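Side-chain contacts in serine protease inhibitor (Schistosoma haematobium, PDB 3STO), which probably inhibits serine endopeptidases as a member of the serpin family of protease inhibitors: residues G234-E239 with K284-T289; V256-L261 with N267-L272; K277-Y282 with T391-A396; V222-Q227 with H376-F381; V244-N249 with V291-P296. All blocks are in the same frame, centred on the assembly; numbering follows the deposited sequence.

Contact 1: G234-E239 with K284-T289; sequences GKFEDE and KNLKET
L286 puts its CD2 methyl against both G234 and F236, and this single branch carries nearly all of the contact. It lies where the end of strand 218-236, in sheet B, meets the start of strand 287-305, in sheet C, within the serpin B/C barrel. The backbones come closest here, with the CA atoms of G234 and L286 4.8 Å apart. CD2 lies 3.5 Å from G234 N, an approach made easier because the glycine presents only backbone. The same methyl meets the rim of the F236 ring, 3.9 Å from CE1 and 4.0 Å from CZ, and lies in the ring plane, so this is edge packing and not a methyl over a face. With CG of F236 anti to its own carbonyl carbon (chi1 -57°), the ring is carried to L286, and the two side chains cross at about a right angle. The ring also makes an edge-to-face pair with Y282, while L286 packs on I243 and S245 of strand 241-247. The outer side differs: K235 points away from 284-289, and the exposed E237 and D238 lie far from it. Backbone bonds of K287 with Y233 and T289 with M231 pair the strands; the meeting of L286 with G234 and F236 is van der Waals, implying shape fit without polar direction.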
# COMPACT_ATOMS: atom_id res chain seq x y z
N GLY A 234 7.74 -20.64 -9.56
CA GLY A 234 8.19 -21.62 -8.60
C GLY A 234 7.00 -22.29 -7.96
O GLY A 234 5.96 -21.64 -7.76
N LYS A 235 7.16 -23.58 -7.63
CA LYS A 235 6.14 -24.35 -6.92
C LYS A 235 6.60 -24.71 -5.52
O LYS A 235 7.68 -25.26 -5.35
CB LYS A 235 5.84 -25.62 -7.68
CG LYS A 235 4.80 -26.50 -7.03
CD LYS A 235 3.95 -27.22 -8.12
CE LYS A 235 4.16 -28.73 -8.11
NZ LYS A 235 3.68 -29.41 -9.37
N PHE A 236 5.79 -24.40 -4.52
CA PHE A 236 6.19 -24.61 -3.14
C PHE A 236 5.21 -25.56 -2.49
O PHE A 236 4.27 -25.17 -1.81
CB PHE A 236 6.30 -23.26 -2.43
CG PHE A 236 7.28 -22.31 -3.10
CD1 PHE A 236 6.87 -21.51 -4.17
CD2 PHE A 236 8.61 -22.26 -2.70
CE1 PHE A 236 7.75 -20.67 -4.80
CE2 PHE A 236 9.50 -21.40 -3.31
CZ PHE A 236 9.07 -20.60 -4.37
N GLU A 237 5.46 -26.85 -2.72
CA GLU A 237 4.54 -27.92 -2.38
C GLU A 237 4.23 -27.97 -0.89
O GLU A 237 3.09 -28.18 -0.49
CB GLU A 237 5.15 -29.25 -2.80
CG GLU A 237 4.89 -29.63 -4.24
CD GLU A 237 3.56 -30.36 -4.40
OE1 GLU A 237 2.81 -30.46 -3.40
OE2 GLU A 237 3.26 -30.83 -5.52
N ASP A 238 5.27 -27.77 -0.09
CA ASP A 238 5.15 -27.80 1.36
C ASP A 238 4.33 -26.64 1.92
O ASP A 238 3.60 -26.82 2.87
CB ASP A 238 6.54 -27.84 1.98
CG ASP A 238 7.16 -29.23 1.95
OD1 ASP A 238 8.08 -29.47 2.77
OD2 ASP A 238 6.73 -30.08 1.13
N GLU A 239 4.42 -25.46 1.33
CA GLU A 239 3.57 -24.36 1.77
C GLU A 239 2.23 -24.37 1.04
O GLU A 239 1.36 -23.57 1.31
CB GLU A 239 4.27 -23.02 1.55
CG GLU A 239 5.59 -22.90 2.30
CD GLU A 239 6.80 -23.32 1.49
OE1 GLU A 239 6.69 -24.21 0.61
OE2 GLU A 239 7.88 -22.77 1.75
N LYS A 284 13.37 -14.70 -4.68
CA LYS A 284 14.74 -15.07 -5.05
C LYS A 284 14.83 -16.48 -5.62
O LYS A 284 15.73 -16.75 -6.40
CB LYS A 284 15.70 -14.93 -3.87
N ASN A 285 13.92 -17.38 -5.24
CA ASN A 285 14.00 -18.76 -5.71
C ASN A 285 13.17 -19.15 -6.94
O ASN A 285 13.11 -20.32 -7.33
CB ASN A 285 13.77 -19.75 -4.55
CG ASN A 285 14.90 -19.70 -3.51
OD1 ASN A 285 16.05 -19.37 -3.84
ND2 ASN A 285 14.57 -20.01 -2.27
N LEU A 286 12.55 -18.17 -7.59
CA LEU A 286 11.81 -18.48 -8.80
C LEU A 286 12.76 -18.70 -10.00
O LEU A 286 13.81 -18.08 -10.07
CB LEU A 286 10.82 -17.34 -9.08
CG LEU A 286 9.92 -16.93 -7.92
CD1 LEU A 286 9.03 -15.76 -8.28
CD2 LEU A 286 9.10 -18.13 -7.46
N LYS A 287 12.40 -19.57 -10.95
CA LYS A 287 13.20 -19.77 -12.16
C LYS A 287 12.42 -19.42 -13.43
O LYS A 287 11.20 -19.53 -13.46
CB LYS A 287 13.71 -21.20 -12.25
CG LYS A 287 14.66 -21.62 -11.12
N GLU A 288 13.14 -18.95 -14.46
CA GLU A 288 12.57 -18.71 -15.79
C GLU A 288 11.91 -19.96 -16.32
O GLU A 288 12.47 -21.05 -16.23
CB GLU A 288 13.66 -18.31 -16.78
CG GLU A 288 14.26 -16.95 -16.56
CD GLU A 288 13.52 -15.89 -17.34
OE1 GLU A 288 12.28 -16.00 -17.39
OE2 GLU A 288 14.17 -14.98 -17.91
N THR A 289 10.72 -19.80 -16.87
CA THR A 289 9.91 -20.93 -17.26
C THR A 289 8.94 -20.43 -18.30
O THR A 289 8.61 -19.23 -18.36
CB THR A 289 9.06 -21.46 -16.06
OG1 THR A 289 9.78 -21.39 -14.83
CG2 THR A 289 8.67 -22.87 -16.27

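Contact 2: V256-L261 with N267-L272; sequences VIVLPL and NGATEL
V258 holds CG1 anti to the backbone N (chi1 -176°) and L272 has chi1 -72° with CD1 extended, and these torsions bring the strand's valine fork up to the first turn of helix 269-273. CG1 of V258 touches A269 CB at 3.8 Å. CD1 of L272 is 4.1 Å from V258 CG1 and the same distance from CG2, which places it across the fork and not against one prong. A269 and L272 are three residues apart in the helix, so both reach the same valine. Near the end of the strand, N267 lays its amide alongside: ND2 is 4.3 Å from P260 CB and 4.1 Å from L261 N. Both are packing distances; the hydrogen bond of ND2 goes to G240 O. N267 O in turn accepts from T270 OG1 at 3.1 Å, with a C=O...donor angle of 163°, tying the approach to the helix into its first turn. This is a short serpin helix, helix G, lying on sheet B. Beneath it, strand 253-260 runs between strand 241-247, bonded through L259 and E242, and strand 381-387, bonded through V258 and I382. A269 also packs on I382 and L272 on F241, so the helix spans all three strands.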
# COMPACT_ATOMS: atom_id res chain seq x y z
N VAL A 256 3.58 -10.04 -8.47
CA VAL A 256 3.76 -11.38 -7.94
C VAL A 256 2.39 -11.97 -7.60
O VAL A 256 1.65 -11.36 -6.84
CB VAL A 256 4.69 -11.36 -6.73
CG1 VAL A 256 4.78 -12.76 -6.06
CG2 VAL A 256 6.09 -10.84 -7.16
N ILE A 257 2.06 -13.12 -8.19
CA ILE A 257 0.82 -13.84 -7.89
C ILE A 257 1.14 -15.08 -7.10
O ILE A 257 2.06 -15.83 -7.43
CB ILE A 257 0.01 -14.19 -9.14
CG1 ILE A 257 -0.09 -12.95 -10.06
CG2 ILE A 257 -1.39 -14.77 -8.78
CD1 ILE A 257 -0.17 -13.33 -11.53
N VAL A 258 0.41 -15.26 -6.01
CA VAL A 258 0.60 -16.42 -5.17
C VAL A 258 -0.67 -17.26 -5.24
O VAL A 258 -1.72 -16.86 -4.74
CB VAL A 258 0.87 -16.06 -3.70
CG1 VAL A 258 1.15 -17.33 -2.90
CG2 VAL A 258 2.04 -15.10 -3.59
N LEU A 259 -0.56 -18.43 -5.88
CA LEU A 259 -1.73 -19.24 -6.20
C LEU A 259 -1.69 -20.54 -5.41
O LEU A 259 -0.78 -21.36 -5.59
CB LEU A 259 -1.83 -19.51 -7.72
CG LEU A 259 -3.13 -20.16 -8.21
CD1 LEU A 259 -4.35 -19.21 -8.01
CD2 LEU A 259 -3.03 -20.59 -9.66
N PRO A 260 -2.66 -20.72 -4.52
CA PRO A 260 -2.77 -21.99 -3.78
C PRO A 260 -2.88 -23.18 -4.74
O PRO A 260 -3.52 -23.08 -5.80
CB PRO A 260 -4.07 -21.82 -3.01
CG PRO A 260 -4.23 -20.34 -2.88
CD PRO A 260 -3.76 -19.80 -4.19
N LEU A 261 -2.26 -24.29 -4.36
CA LEU A 261 -2.30 -25.49 -5.20
C LEU A 261 -3.69 -26.11 -5.38
O LEU A 261 -3.95 -26.80 -6.35
CB LEU A 261 -1.26 -26.50 -4.74
CG LEU A 261 0.13 -25.91 -5.04
CD1 LEU A 261 1.27 -26.75 -4.49
CD2 LEU A 261 0.28 -25.74 -6.53
N ASN A 267 -4.04 -21.82 2.06
CA ASN A 267 -2.80 -22.49 2.45
C ASN A 267 -1.78 -21.50 3.04
O ASN A 267 -2.17 -20.57 3.75
CB ASN A 267 -2.22 -23.27 1.25
CG ASN A 267 -3.03 -24.54 0.92
OD1 ASN A 267 -3.76 -25.07 1.76
ND2 ASN A 267 -2.90 -25.02 -0.33
N GLY A 268 -0.49 -21.69 2.76
CA GLY A 268 0.55 -20.81 3.29
C GLY A 268 0.56 -19.42 2.69
O GLY A 268 1.35 -18.58 3.07
N ALA A 269 -0.33 -19.19 1.73
CA ALA A 269 -0.33 -17.93 1.01
C ALA A 269 -0.64 -16.78 1.96
O ALA A 269 -0.27 -15.64 1.69
CB ALA A 269 -1.31 -17.97 -0.14
N THR A 270 -1.32 -17.09 3.05
CA THR A 270 -1.67 -16.07 4.05
C THR A 270 -0.46 -15.62 4.84
O THR A 270 -0.37 -14.48 5.22
CB THR A 270 -2.69 -16.62 5.06
OG1 THR A 270 -2.30 -17.94 5.45
CG2 THR A 270 -4.05 -16.65 4.45
N GLU A 271 0.46 -16.53 5.10
CA GLU A 271 1.73 -16.18 5.71
C GLU A 271 2.64 -15.20 4.89
O GLU A 271 3.44 -14.47 5.46
CB GLU A 271 2.44 -17.46 6.13
CG GLU A 271 1.59 -18.35 7.06
CD GLU A 271 0.95 -17.59 8.25
OE1 GLU A 271 1.69 -17.21 9.19
OE2 GLU A 271 -0.29 -17.37 8.26
N LEU A 272 2.51 -15.16 3.58
CA LEU A 272 3.19 -14.15 2.79
C LEU A 272 2.46 -12.81 2.84
O LEU A 272 3.11 -11.77 2.82
CB LEU A 272 3.36 -14.58 1.33
CG LEU A 272 4.39 -15.68 1.09
CD1 LEU A 272 4.13 -16.30 -0.24
CD2 LEU A 272 5.78 -15.12 1.15

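Contact 3: K277-Y282 with T391-A396; sequences KVLSEY and TMPIMA
S280, in the first turn of helix 279-283, and T391, in a left-handed backbone conformation (phi/psi 44°/51°) that forms a G1 beta bulge with M392, approach to 5.6 Å between CA atoms. The carbonyl of T391 is turned to the helix, 3.5 Å from S280 CB, and the CB atoms of the two residues are 3.9 Å apart. S280 OG stays 3.9 Å from T391 O and is not bonded to it. The polar link is instead a water, which accepts from S280 N at 2.9 Å and donates to T391 O at 3.1 Å. One backbone amide near the start of the helix and one carbonyl at the bulge are thereby joined without direct backbone pairing. The hydroxyl of T391 is engaged outside the contact, bonded to K20 NZ.

The apolar half is one methyl against a ring: L279 CD2 lies 4.0 Å from P393 CB. A chi1 of -175° sends the L279 side chain out toward the proline, and the two groups meet at a slant. L279 is buried, whereas P393, S280 and T391 are partly exposed.

In serpin terms, helix H here meets the last strand of sheet B. Strand 381-387 lies alongside: L279 packs on F384, and both S280 and T391 on Y386, while M392 packs on H19, K20 and T23 of helix 18-30.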
# COMPACT_ATOMS: atom_id res chain seq x y z
N LYS A 277 6.00 -15.04 6.55
CA LYS A 277 6.93 -15.60 5.59
C LYS A 277 7.45 -14.43 4.77
O LYS A 277 6.70 -13.50 4.47
CB LYS A 277 6.23 -16.58 4.69
CG LYS A 277 6.18 -18.03 5.17
CD LYS A 277 5.15 -18.80 4.27
CE LYS A 277 5.38 -20.29 4.25
NZ LYS A 277 4.87 -20.98 5.45
N VAL A 278 8.74 -14.47 4.43
CA VAL A 278 9.41 -13.32 3.81
C VAL A 278 9.38 -13.43 2.29
O VAL A 278 10.02 -14.32 1.73
CB VAL A 278 10.87 -13.18 4.32
CG1 VAL A 278 11.56 -12.01 3.68
CG2 VAL A 278 10.86 -13.03 5.81
N LEU A 279 8.63 -12.54 1.65
CA LEU A 279 8.37 -12.62 0.23
C LEU A 279 9.64 -12.70 -0.61
O LEU A 279 9.74 -13.52 -1.53
CB LEU A 279 7.48 -11.44 -0.25
CG LEU A 279 7.00 -11.44 -1.73
CD1 LEU A 279 6.27 -12.74 -2.18
CD2 LEU A 279 6.10 -10.23 -2.02
N SER A 280 10.60 -11.84 -0.30
CA SER A 280 11.86 -11.77 -1.04
C SER A 280 12.59 -13.10 -1.09
O SER A 280 13.22 -13.40 -2.09
CB SER A 280 12.78 -10.65 -0.52
OG SER A 280 13.15 -10.88 0.82
N GLU A 281 12.50 -13.89 -0.02
CA GLU A 281 13.08 -15.23 0.02
C GLU A 281 12.44 -16.17 -0.98
O GLU A 281 13.11 -17.08 -1.46
CB GLU A 281 12.97 -15.85 1.42
CG GLU A 281 13.79 -15.11 2.49
CD GLU A 281 13.74 -15.77 3.86
OE1 GLU A 281 13.33 -16.95 3.92
OE2 GLU A 281 14.11 -15.11 4.87
N TYR A 282 11.14 -15.96 -1.27
CA TYR A 282 10.43 -16.74 -2.28
C TYR A 282 10.74 -16.21 -3.65
O TYR A 282 11.01 -16.97 -4.56
CB TYR A 282 8.91 -16.77 -2.02
CG TYR A 282 8.62 -17.61 -0.82
CD1 TYR A 282 8.84 -17.11 0.45
CD2 TYR A 282 8.24 -18.91 -0.96
CE1 TYR A 282 8.61 -17.90 1.59
CE2 TYR A 282 8.02 -19.72 0.16
CZ TYR A 282 8.21 -19.21 1.44
OH TYR A 282 7.99 -19.99 2.56
N THR A 391 13.55 -4.96 -2.14
CA THR A 391 13.17 -6.35 -1.85
C THR A 391 11.98 -6.49 -0.88
O THR A 391 12.04 -7.25 0.10
CB THR A 391 14.36 -7.24 -1.39
OG1 THR A 391 14.95 -6.67 -0.22
CG2 THR A 391 15.40 -7.31 -2.48
N MSE A 392 10.91 -5.78 -1.17
CA MSE A 392 9.73 -5.89 -0.35
C MSE A 392 8.51 -5.53 -1.17
O MSE A 392 8.61 -4.91 -2.22
CB MSE A 392 9.83 -4.96 0.85
CG MSE A 392 9.62 -3.51 0.48
SE MSE A 392 10.05 -2.22 1.94
CE MSE A 392 8.97 -3.03 3.38
N PRO A 393 7.33 -5.93 -0.71
CA PRO A 393 6.15 -5.49 -1.45
C PRO A 393 5.78 -4.07 -1.07
O PRO A 393 5.81 -3.67 0.10
CB PRO A 393 5.07 -6.47 -0.98
CG PRO A 393 5.49 -6.83 0.44
CD PRO A 393 7.01 -6.88 0.38
N ILE A 394 5.44 -3.29 -2.07
CA ILE A 394 4.91 -1.99 -1.79
C ILE A 394 3.39 -1.96 -1.87
O ILE A 394 2.76 -1.00 -1.48
CB ILE A 394 5.55 -0.92 -2.68
CG1 ILE A 394 5.26 -1.21 -4.14
CG2 ILE A 394 7.08 -0.82 -2.42
CD1 ILE A 394 5.52 -0.00 -4.99
N MSE A 395 2.80 -3.05 -2.36
CA MSE A 395 1.36 -3.21 -2.37
C MSE A 395 1.12 -4.71 -2.08
O MSE A 395 1.78 -5.58 -2.66
CB MSE A 395 0.79 -2.73 -3.70
CG MSE A 395 -0.72 -2.76 -3.87
SE MSE A 395 -1.62 -4.50 -4.13
CE MSE A 395 -0.79 -5.40 -5.67
N ALA A 396 0.23 -4.99 -1.14
CA ALA A 396 -0.16 -6.35 -0.76
C ALA A 396 -1.69 -6.45 -0.89
O ALA A 396 -2.43 -5.54 -0.53
CB ALA A 396 0.30 -6.69 0.69
O HOH W 1 9.91 -9.30 0.94

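Contact 4: V222-Q227 with H376-F381; sequences VDMMTQ and HVTHPF
M224, a selenomethionine in the part of strand 218-236 that belongs to serpin sheet C, reaches V377 and T378 in the loop leading from strand 373-376 to the first residues of strand 381-387. The backbones stay well apart, the CA atoms of M224 and V377 being 8.7 Å from each other, so the contact rests on the length of one side chain. From CB, which points toward the loop, a chi1 of -170° swings CG away from the backbone N. CB and CG themselves make no contact with 376-381. Bends at chi2 (73°) and chi3 (83°) then fold the end over the loop backbone. SE comes 3.7 Å from V377 O and also packs 3.5 Å from P296 N of the adjacent strand. CE goes furthest, lying 3.5 Å from V377 O and 3.8 Å from T378 CG2, the methyl of T378 that stands anti to its carbonyl carbon.

V377 is the centre of an inverse gamma turn, and the tight bend there is where the loop offers its carbonyl to the selenomethionine. The meeting is therefore packing of the CE methyl, with SE behind it, against a peptide oxygen and a methyl, with no hydrogen bond. E210 of strand 208-215 touches both M224 and T378. Within the loop, V377 CG1 sits 3.3 Å above the plane of the F381 ring, displaced toward its rim.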
# COMPACT_ATOMS: atom_id res chain seq x y z
N VAL A 222 -15.69 -14.06 -15.06
CA VAL A 222 -14.74 -12.97 -15.09
C VAL A 222 -14.23 -12.79 -16.52
O VAL A 222 -14.36 -13.70 -17.35
CB VAL A 222 -13.52 -13.23 -14.14
CG1 VAL A 222 -13.96 -13.24 -12.70
CG2 VAL A 222 -12.80 -14.52 -14.50
N ASP A 223 -13.67 -11.63 -16.81
CA ASP A 223 -12.93 -11.47 -18.04
C ASP A 223 -11.52 -12.00 -17.82
O ASP A 223 -10.77 -11.42 -17.05
CB ASP A 223 -12.93 -10.03 -18.49
CG ASP A 223 -14.32 -9.55 -18.89
OD1 ASP A 223 -14.98 -10.20 -19.74
OD2 ASP A 223 -14.75 -8.50 -18.37
N MSE A 224 -11.20 -13.13 -18.45
CA MSE A 224 -9.96 -13.84 -18.20
C MSE A 224 -8.90 -13.51 -19.28
O MSE A 224 -9.09 -13.78 -20.46
CB MSE A 224 -10.23 -15.35 -18.12
CG MSE A 224 -9.07 -16.23 -17.64
SE MSE A 224 -8.69 -16.04 -15.66
CE MSE A 224 -10.06 -17.33 -14.99
N MSE A 225 -7.80 -12.91 -18.86
CA MSE A 225 -6.69 -12.62 -19.76
C MSE A 225 -5.82 -13.84 -19.81
O MSE A 225 -5.73 -14.62 -18.85
CB MSE A 225 -5.88 -11.41 -19.27
CG MSE A 225 -6.77 -10.25 -18.86
SE MSE A 225 -5.74 -8.65 -18.35
CE MSE A 225 -4.69 -9.34 -16.81
N THR A 226 -5.20 -14.04 -20.97
CA THR A 226 -4.46 -15.26 -21.20
C THR A 226 -3.19 -14.91 -21.96
O THR A 226 -3.19 -14.00 -22.78
CB THR A 226 -5.29 -16.33 -22.01
OG1 THR A 226 -5.62 -15.77 -23.26
CG2 THR A 226 -6.63 -16.66 -21.33
N GLN A 227 -2.12 -15.63 -21.68
CA GLN A 227 -0.88 -15.46 -22.40
C GLN A 227 0.09 -16.62 -22.14
O GLN A 227 0.05 -17.29 -21.08
CB GLN A 227 -0.29 -14.07 -22.09
CG GLN A 227 1.20 -13.99 -21.83
CD GLN A 227 1.60 -12.63 -21.22
OE1 GLN A 227 1.94 -12.56 -20.04
NE2 GLN A 227 1.55 -11.56 -22.01
N HIS A 376 -3.18 -20.92 -13.88
CA HIS A 376 -4.51 -20.45 -14.22
C HIS A 376 -5.22 -19.91 -12.99
O HIS A 376 -5.54 -20.65 -12.08
CB HIS A 376 -5.31 -21.58 -14.88
CG HIS A 376 -4.73 -22.02 -16.18
ND1 HIS A 376 -5.18 -23.14 -16.85
CD2 HIS A 376 -3.74 -21.50 -16.94
CE1 HIS A 376 -4.48 -23.29 -17.96
NE2 HIS A 376 -3.60 -22.31 -18.04
N VAL A 377 -5.42 -18.60 -12.96
CA VAL A 377 -5.84 -17.93 -11.73
C VAL A 377 -7.38 -17.99 -11.70
O VAL A 377 -8.05 -17.07 -12.13
CB VAL A 377 -5.25 -16.46 -11.63
CG1 VAL A 377 -5.69 -15.76 -10.37
CG2 VAL A 377 -3.73 -16.47 -11.71
N THR A 378 -7.91 -19.11 -11.21
CA THR A 378 -9.33 -19.40 -11.31
C THR A 378 -10.04 -19.49 -9.95
O THR A 378 -11.22 -19.85 -9.87
CB THR A 378 -9.57 -20.76 -12.06
OG1 THR A 378 -8.83 -21.78 -11.39
CG2 THR A 378 -9.10 -20.69 -13.47
N HIS A 379 -9.31 -19.18 -8.89
CA HIS A 379 -9.80 -19.23 -7.51
C HIS A 379 -9.00 -18.17 -6.70
O HIS A 379 -8.02 -17.62 -7.22
CB HIS A 379 -9.68 -20.67 -6.94
CG HIS A 379 -8.34 -21.30 -7.15
ND1 HIS A 379 -7.41 -21.42 -6.14
CD2 HIS A 379 -7.78 -21.88 -8.25
CE1 HIS A 379 -6.34 -22.04 -6.61
NE2 HIS A 379 -6.54 -22.34 -7.88
N PRO A 380 -9.41 -17.87 -5.45
CA PRO A 380 -8.79 -16.76 -4.69
C PRO A 380 -7.26 -16.83 -4.55
O PRO A 380 -6.65 -17.88 -4.35
CB PRO A 380 -9.48 -16.83 -3.31
CG PRO A 380 -10.87 -17.42 -3.67
CD PRO A 380 -10.54 -18.48 -4.71
N PHE A 381 -6.64 -15.67 -4.66
CA PHE A 381 -5.19 -15.62 -4.72
C PHE A 381 -4.65 -14.40 -3.99
O PHE A 381 -5.34 -13.42 -3.76
CB PHE A 381 -4.73 -15.60 -6.17
CG PHE A 381 -5.27 -14.42 -6.96
CD1 PHE A 381 -6.56 -14.44 -7.49
CD2 PHE A 381 -4.49 -13.30 -7.17
CE1 PHE A 381 -7.04 -13.39 -8.23
CE2 PHE A 381 -4.98 -12.22 -7.92
CZ PHE A 381 -6.24 -12.27 -8.45

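Contact 5: V244-N249 with V291-P296; sequences VSKPLN and VSLRLP
The interior of the barrel-like body formed by serpin sheets B and C is where strand 241-247, of sheet B, faces the sheet C portion of strand 287-305. V244 and V291, the residues of nearest backbone approach, have CA atoms 8.8 Å apart, a spacing that leaves the contact to side chains. They meet methyl to methyl, CG1 of V244 being 4.4 Å from CG1 of V291, a light apolar touch. The second pair is K246 with L293: CD of the lysine lies 4.1 Å from CD2 of the leucine, and the two chains cross aslant.

The K246 chain is extended from chi1 (177°) through chi3 and bends only at chi4 (52°). The aliphatic middle thus runs past the leucine while the ammonium travels on to polar company. NZ donates to S200 O and to Q227 OE1 and makes a cation-pi interaction with F202, which together probably offset the charge of this buried lysine. L293 also packs on F202, which therefore borders both members of the pair.

Strand 218-236 is hydrogen-bonded to both strands, through K232 with S245 on one and Q227 with L293 on the other, and its M231 packs on V291 and L293. F375 of strand 373-376 packs on both V244 and V291, and strand 253-260 flanks the pair through I257, which packs on V244.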
# COMPACT_ATOMS: atom_id res chain seq x y z
N VAL A 244 4.23 -16.88 -9.68
CA VAL A 244 4.84 -16.30 -10.86
C VAL A 244 5.12 -14.86 -10.58
O VAL A 244 4.46 -14.24 -9.76
CB VAL A 244 3.97 -16.36 -12.20
CG1 VAL A 244 3.89 -17.77 -12.73
CG2 VAL A 244 2.58 -15.75 -12.00
N SER A 245 6.12 -14.33 -11.28
CA SER A 245 6.47 -12.92 -11.21
C SER A 245 6.37 -12.34 -12.61
O SER A 245 7.02 -12.83 -13.52
CB SER A 245 7.88 -12.77 -10.69
OG SER A 245 8.05 -11.46 -10.24
N LYS A 246 5.53 -11.35 -12.79
CA LYS A 246 5.32 -10.80 -14.11
C LYS A 246 5.78 -9.35 -14.07
O LYS A 246 5.13 -8.50 -13.47
CB LYS A 246 3.86 -10.88 -14.53
CG LYS A 246 3.60 -10.24 -15.88
CD LYS A 246 2.18 -10.50 -16.39
CE LYS A 246 1.94 -9.82 -17.76
NZ LYS A 246 2.99 -10.18 -18.74
N PRO A 247 6.90 -9.06 -14.72
CA PRO A 247 7.53 -7.74 -14.62
C PRO A 247 6.72 -6.61 -15.25
O PRO A 247 6.04 -6.75 -16.27
CB PRO A 247 8.87 -7.91 -15.36
CG PRO A 247 8.97 -9.38 -15.71
CD PRO A 247 7.58 -9.93 -15.69
N LEU A 248 6.81 -5.45 -14.63
CA LEU A 248 6.28 -4.24 -15.22
C LEU A 248 7.33 -3.66 -16.14
O LEU A 248 8.44 -4.19 -16.26
CB LEU A 248 5.81 -3.26 -14.13
CG LEU A 248 4.51 -3.93 -13.66
CD1 LEU A 248 4.47 -4.13 -12.19
CD2 LEU A 248 3.23 -3.27 -14.26
N ASN A 249 6.96 -2.61 -16.85
CA ASN A 249 7.83 -2.15 -17.90
C ASN A 249 9.09 -1.51 -17.31
O ASN A 249 10.18 -1.73 -17.79
CB ASN A 249 7.11 -1.19 -18.84
CG ASN A 249 7.92 -0.95 -20.08
OD1 ASN A 249 8.36 -1.92 -20.72
ND2 ASN A 249 8.17 0.30 -20.40
N VAL A 291 5.22 -20.33 -19.34
CA VAL A 291 3.99 -20.43 -18.58
C VAL A 291 2.79 -20.09 -19.42
O VAL A 291 2.77 -19.07 -20.16
CB VAL A 291 4.03 -19.47 -17.37
CG1 VAL A 291 2.79 -19.60 -16.55
CG2 VAL A 291 5.22 -19.78 -16.54
N SER A 292 1.78 -20.95 -19.31
CA SER A 292 0.44 -20.61 -19.76
C SER A 292 -0.24 -19.89 -18.59
O SER A 292 -0.55 -20.49 -17.56
CB SER A 292 -0.33 -21.87 -20.12
OG SER A 292 -1.70 -21.59 -20.28
N LEU A 293 -0.43 -18.58 -18.73
CA LEU A 293 -0.94 -17.76 -17.65
C LEU A 293 -2.36 -17.32 -17.94
O LEU A 293 -2.63 -16.72 -18.98
CB LEU A 293 -0.05 -16.53 -17.47
CG LEU A 293 -0.53 -15.37 -16.57
CD1 LEU A 293 -0.75 -15.84 -15.16
CD2 LEU A 293 0.48 -14.19 -16.58
N ARG A 294 -3.28 -17.58 -17.03
CA ARG A 294 -4.59 -16.94 -17.12
C ARG A 294 -4.84 -16.14 -15.89
O ARG A 294 -4.63 -16.60 -14.78
CB ARG A 294 -5.71 -17.96 -17.28
CG ARG A 294 -5.46 -18.97 -18.37
CD ARG A 294 -6.76 -19.61 -18.75
NE ARG A 294 -6.55 -20.75 -19.60
CZ ARG A 294 -7.12 -21.92 -19.39
NH1 ARG A 294 -7.94 -22.07 -18.36
NH2 ARG A 294 -6.89 -22.92 -20.22
N LEU A 295 -5.35 -14.95 -16.10
CA LEU A 295 -5.41 -13.97 -15.05
C LEU A 295 -6.64 -13.10 -15.30
O LEU A 295 -6.78 -12.51 -16.36
CB LEU A 295 -4.11 -13.11 -15.05
CG LEU A 295 -3.93 -12.02 -13.99
CD1 LEU A 295 -3.88 -12.63 -12.58
CD2 LEU A 295 -2.69 -11.11 -14.23
N PRO A 296 -7.52 -13.01 -14.29
CA PRO A 296 -8.68 -12.11 -14.38
C PRO A 296 -8.27 -10.62 -14.53
O PRO A 296 -7.29 -10.15 -13.95
CB PRO A 296 -9.39 -12.33 -13.02
CG PRO A 296 -8.78 -13.56 -12.46
CD PRO A 296 -7.41 -13.65 -12.97

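In the fold
All five contacts gather round the sheet B and C part of the serpin fold. Contacts 2, 4 and 5 are buried; contacts 1 and 3 are partly buried, and a bridging water appears in the latter. Strand 287-305 serves contacts 1 and 5, and strand 218-236 serves contacts 1 and 4; the two strands are neighbours, and M225 N to L295 O is one of the backbone bonds that join contacts 4 and 5, whose centres lie about 10 Å apart. Contacts 2 and 3 set successive short helices on the strands and touch through L272 and L279. Branched aliphatic groups dominate contact 2, whereas contact 4 relies on one long selenomethionine and contact 5 adds a lysine's aliphatic stem.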